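Side-chain contacts in plasmid stabilization system (Mesorhizobium opportunistum, PDB 5CEG), which probably acts as the toxin of a ParDE-type (type II) toxin–antitoxin pair and belongs to the RelE toxin family: residues N40-A43 / A44-Y47; S22-A25 / K26-I30. All coordinates share one frame; numbering follows the deposited sequence.

Interaction 1 of 2, residues N40-A43 / A44-Y47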
loop_
_atom_site.group_PDB
_atom_site.type_symbol
_atom_site.label_atom_id
_atom_site.label_comp_id
_atom_site.label_asym_id
_atom_site.label_seq_id
_atom_site.Cartn_x
_atom_site.Cartn_y
_atom_site.Cartn_z
ATOM N N ASN B 40 28.514 6.677 5.443
ATOM C CA ASN B 40 28.460 6.929 6.886
ATOM C C ASN B 40 29.066 5.755 7.643
ATOM O O ASN B 40 28.378 4.792 8.003
ATOM C CB ASN B 40 27.015 7.179 7.328
ATOM C CG ASN B 40 26.902 7.689 8.763
ATOM O OD1 ASN B 40 27.742 7.404 9.612
ATOM N ND2 ASN B 40 25.833 8.432 9.039
ATOM N N ILE B 41 30.366 5.843 7.886
ATOM C CA ILE B 41 31.099 4.754 8.499
ATOM C C ILE B 41 30.667 4.545 9.963
ATOM O O ILE B 41 30.649 3.422 10.464
ATOM C CB ILE B 41 32.630 5.017 8.382
ATOM C CG1 ILE B 41 33.426 3.720 8.519
ATOM C CG2 ILE B 41 33.088 6.119 9.330
ATOM C CD1 ILE B 41 33.258 2.791 7.342
ATOM N N ARG B 42 30.291 5.623 10.651
ATOM C CA ARG B 42 29.828 5.471 12.024
ATOM C C ARG B 42 28.540 4.649 12.082
ATOM O O ARG B 42 28.367 3.824 12.969
ATOM C CB ARG B 42 29.619 6.832 12.695
ATOM C CG ARG B 42 30.911 7.629 12.897
ATOM C CD ARG B 42 31.875 7.000 13.918
ATOM N NE ARG B 42 32.651 5.877 13.387
ATOM C CZ ARG B 42 33.764 6.004 12.667
ATOM N NH1 ARG B 42 34.405 4.927 12.229
ATOM N NH2 ARG B 42 34.235 7.205 12.372
ATOM N N ALA B 43 27.649 4.858 11.119
ATOM C CA ALA B 43 26.431 4.054 11.064
ATOM C C ALA B 43 26.737 2.596 10.748
ATOM O O ALA B 43 26.094 1.695 11.291
ATOM C CB ALA B 43 25.459 4.619 10.027
ATOM N N ALA B 44 27.709 2.367 9.870
ATOM C CA ALA B 44 28.102 1.006 9.539
ATOM C C ALA B 44 28.624 0.311 10.797
ATOM O O ALA B 44 28.218 -0.806 11.126
ATOM C CB ALA B 44 29.157 1.003 8.436
ATOM N N ASP B 45 29.501 0.996 11.521
ATOM C CA ASP B 45 30.004 0.454 12.775
ATOM C C ASP B 45 28.897 0.159 13.786
ATOM O O ASP B 45 28.947 -0.869 14.462
ATOM C CB ASP B 45 31.019 1.411 13.411
ATOM C CG ASP B 45 32.378 1.346 12.749
ATOM O OD1 ASP B 45 32.721 0.297 12.160
ATOM O OD2 ASP B 45 33.111 2.350 12.840
ATOM N N ARG B 46 27.898 1.038 13.890
ATOM C CA ARG B 46 26.808 0.810 14.838
ATOM C C ARG B 46 25.989 -0.423 14.464
ATOM O O ARG B 46 25.607 -1.188 15.343
ATOM C CB ARG B 46 25.901 2.037 14.944
ATOM C CG ARG B 46 26.538 3.198 15.713
ATOM C CD ARG B 46 25.515 4.281 16.067
ATOM N NE ARG B 46 24.912 4.895 14.883
ATOM C CZ ARG B 46 25.404 5.961 14.256
ATOM N NH1 ARG B 46 26.518 6.535 14.691
ATOM N NH2 ARG B 46 24.786 6.452 13.189
ATOM N N TYR B 47 25.734 -0.634 13.170
ATOM C CA TYR B 47 25.000 -1.833 12.762
ATOM C C TYR B 47 25.787 -3.091 13.137
ATOM O O TYR B 47 25.201 -4.080 13.587
ATOM C CB TYR B 47 24.700 -1.837 11.253
ATOM C CG TYR B 47 23.599 -0.901 10.799
ATOM C CD1 TYR B 47 22.451 -0.714 11.554
ATOM C CD2 TYR B 47 23.710 -0.220 9.597
ATOM C CE1 TYR B 47 21.436 0.145 11.115
ATOM C CE2 TYR B 47 22.720 0.647 9.159
ATOM C CZ TYR B 47 21.589 0.819 9.917
ATOM O OH TYR B 47 20.605 1.674 9.468
HETATM O O HOH W 1 25.346 8.944 12.108
#
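Arg46 lies back over the turn of helix that precedes it, and its contacts are easiest to read from CB outward. CB and CG both rest against the carbonyl oxygen of Arg42, with Arg46 CG 3.4 Å from Arg42 O, because CG stands beside the residue's own backbone N. The chain then bends at chi3 (-62°), which folds the guanidinium back over the helix. One of its faces covers Arg42 O and Ala43 CA, both offset toward the rim of the group. At the tip the two terminal nitrogens part: Arg46 NH1 comes to 3.7 Å from Arg42 CB, and Arg46 NH2 lies the same 3.7 Å from Ala43 CB. Arg46 NH2 also gives a hydrogen bond in the guanidinium plane to a water O 2.8 Å away. That water accepts a second bond from Asn40 ND2 at 3.1 Å, and so links Arg46 to the residue that starts the helix. Asn40 is the N-cap; its OD1 takes the backbone N-H of Ala43 at 3.0 Å, approached from above the amide plane.

On another side of the helix, Arg42 and Asp45 lie side by side and form a salt bridge. Arg42 NH1 reaches Asp45 OD2 at 2.9 Å in a nearly straight bond (172°), and the guanidinium and carboxylate planes are only 22° apart. Asp45 has further partners: OD1 is hydrogen-bonded to Tyr33 OH, and both its oxygens also form salt bridges with basic side chains of a neighbouring protein chain.

These are roughly the first two turns of helix 41-60. Ala43 and Ala44 pack against Ile36 of helix 23-37, Ala44 also touches Tyr33, and Tyr47 makes an edge-to-face contact with Phe83 of strand 83-90.

Interaction 2 of 2, residues S22-A25 / K26-I30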
loop_
_atom_site.group_PDB
_atom_site.type_symbol
_atom_site.label_atom_id
_atom_site.label_comp_id
_atom_site.label_asym_id
_atom_site.label_seq_id
_atom_site.Cartn_x
_atom_site.Cartn_y
_atom_site.Cartn_z
ATOM N N SER B 22 26.579 -19.060 7.950
ATOM C CA SER B 22 26.777 -19.571 6.602
ATOM C C SER B 22 27.670 -18.620 5.812
ATOM O O SER B 22 27.721 -17.420 6.082
ATOM C CB SER B 22 25.432 -19.757 5.887
ATOM O OG SER B 22 24.972 -18.503 5.389
ATOM N N PRO B 23 28.389 -19.144 4.809
ATOM C CA PRO B 23 29.143 -18.241 3.939
ATOM C C PRO B 23 28.291 -17.096 3.381
ATOM O O PRO B 23 28.769 -15.959 3.322
ATOM C CB PRO B 23 29.623 -19.172 2.821
ATOM C CG PRO B 23 29.815 -20.472 3.531
ATOM C CD PRO B 23 28.672 -20.561 4.520
ATOM N N THR B 24 27.051 -17.383 2.996
ATOM C CA THR B 24 26.194 -16.311 2.493
ATOM C C THR B 24 25.868 -15.284 3.583
ATOM O O THR B 24 25.818 -14.083 3.295
ATOM C CB THR B 24 24.877 -16.836 1.914
ATOM O OG1 THR B 24 25.147 -17.936 1.031
ATOM C CG2 THR B 24 24.201 -15.724 1.114
ATOM N N ALA B 25 25.672 -15.736 4.823
ATOM C CA ALA B 25 25.393 -14.785 5.904
ATOM C C ALA B 25 26.582 -13.855 6.146
ATOM O O ALA B 25 26.407 -12.677 6.424
ATOM C CB ALA B 25 25.022 -15.516 7.188
ATOM N N LYS B 26 27.799 -14.397 6.076
ATOM C CA LYS B 26 28.978 -13.543 6.168
ATOM C C LYS B 26 28.979 -12.500 5.051
ATOM O O LYS B 26 29.256 -11.328 5.287
ATOM C CB LYS B 26 30.258 -14.387 6.114
ATOM C CG LYS B 26 31.520 -13.554 6.222
ATOM C CD LYS B 26 32.765 -14.440 6.103
ATOM C CE LYS B 26 34.045 -13.611 6.157
ATOM N NZ LYS B 26 35.259 -14.481 6.156
ATOM N N ALA B 27 28.639 -12.928 3.834
ATOM C CA ALA B 27 28.541 -12.011 2.710
ATOM C C ALA B 27 27.466 -10.950 2.943
ATOM O O ALA B 27 27.652 -9.783 2.567
ATOM C CB ALA B 27 28.262 -12.789 1.409
ATOM N N ASP B 28 26.348 -11.348 3.557
ATOM C CA ASP B 28 25.287 -10.396 3.880
ATOM C C ASP B 28 25.848 -9.309 4.787
ATOM O O ASP B 28 25.587 -8.132 4.576
ATOM C CB ASP B 28 24.105 -11.076 4.594
ATOM C CG ASP B 28 23.328 -12.042 3.707
ATOM O OD1 ASP B 28 23.338 -11.912 2.460
ATOM O OD2 ASP B 28 22.681 -12.929 4.294
ATOM N N LEU B 29 26.601 -9.722 5.811
ATOM C CA LEU B 29 27.185 -8.773 6.764
ATOM C C LEU B 29 28.135 -7.793 6.075
ATOM O O LEU B 29 28.125 -6.599 6.360
ATOM C CB LEU B 29 27.926 -9.516 7.884
ATOM C CG LEU B 29 27.070 -10.290 8.896
ATOM C CD1 LEU B 29 27.969 -11.105 9.853
ATOM C CD2 LEU B 29 26.168 -9.334 9.690
ATOM N N ILE B 30 28.978 -8.298 5.182
ATOM C CA ILE B 30 29.891 -7.423 4.464
ATOM C C ILE B 30 29.118 -6.442 3.575
ATOM O O ILE B 30 29.423 -5.251 3.556
ATOM C CB ILE B 30 30.888 -8.232 3.634
ATOM C CG1 ILE B 30 31.782 -9.039 4.578
ATOM C CG2 ILE B 30 31.721 -7.314 2.737
ATOM C CD1 ILE B 30 32.692 -10.008 3.886
#
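Asp28 turns its carboxylate back toward Thr24 because chi1 of -68° sets CG beside its own backbone N, while chi1 of -48° places Thr24 OG1 beside the backbone N, which leaves CG2 anti to it and on the Asp28 side. The two side chains cross at a slant, and the methyl CG2 of Thr24 comes to 4.1 Å from Asp28 OD1. The carboxylate carbon, Asp28 CG, sits 3.2 Å from Thr24 O. Asp28 OD1 lies 3.4 Å from Thr24 O, an approach of two acceptors without a bond, and what fixes the carboxylate comes from elsewhere: Asp28 OD2 forms a salt bridge with Arg105 NE and accepts from Val106 N, both on strand 100-108. Those partners would be expected to offset the repulsion from the nearby carbonyl oxygen.

Ala27 CB lies 3.3 Å from Thr24 O, and Leu29 CG lies 3.5 Å from Ala25 O, the same oxygen that accepts Leu29 N. Lys26, extended along its full length, leads away from the turn; beyond the two segments, its NZ has a long, weak ion pair with an acidic side chain of another protein chain.

At the start, Ser22 OG accepts the Ala25 N-H at 2.9 Å and is also hydrogen-bonded to Val104 O, so the buried hydroxyl ties the helix start to the sheet. Ser22 O receives Lys26 N at 3.0 Å.

A serine N-cap with proline as the first helical residue is a classic helix start. Here it opens helix 23-37 directly after strand 18-21, in the ParE/RelE fold, in which two successive helices follow the first strand and precede the antiparallel strands.

Overall arrangement
Interactions 2 and 1 start the two successive helices, 23-37 and 41-60, each with a capped first turn. Their centres are about 17 Å apart and their nearest atoms about 7 Å, without touching. Interaction 2 is closer to the centre of the chain, 10 Å against 18 Å. In interaction 1 a charged pair forms within the helix, but Asp45 is also bonded to Tyr33 of helix 23-37 and to another chain; a water joins two side chains, and the buried alanines face helix 23-37. Both are partly buried and have neighbours on other protein chains, but interaction 1 carries charges shared with helix 23-37 and a neighbouring chain, while interaction 2 is tied to strand 100-108.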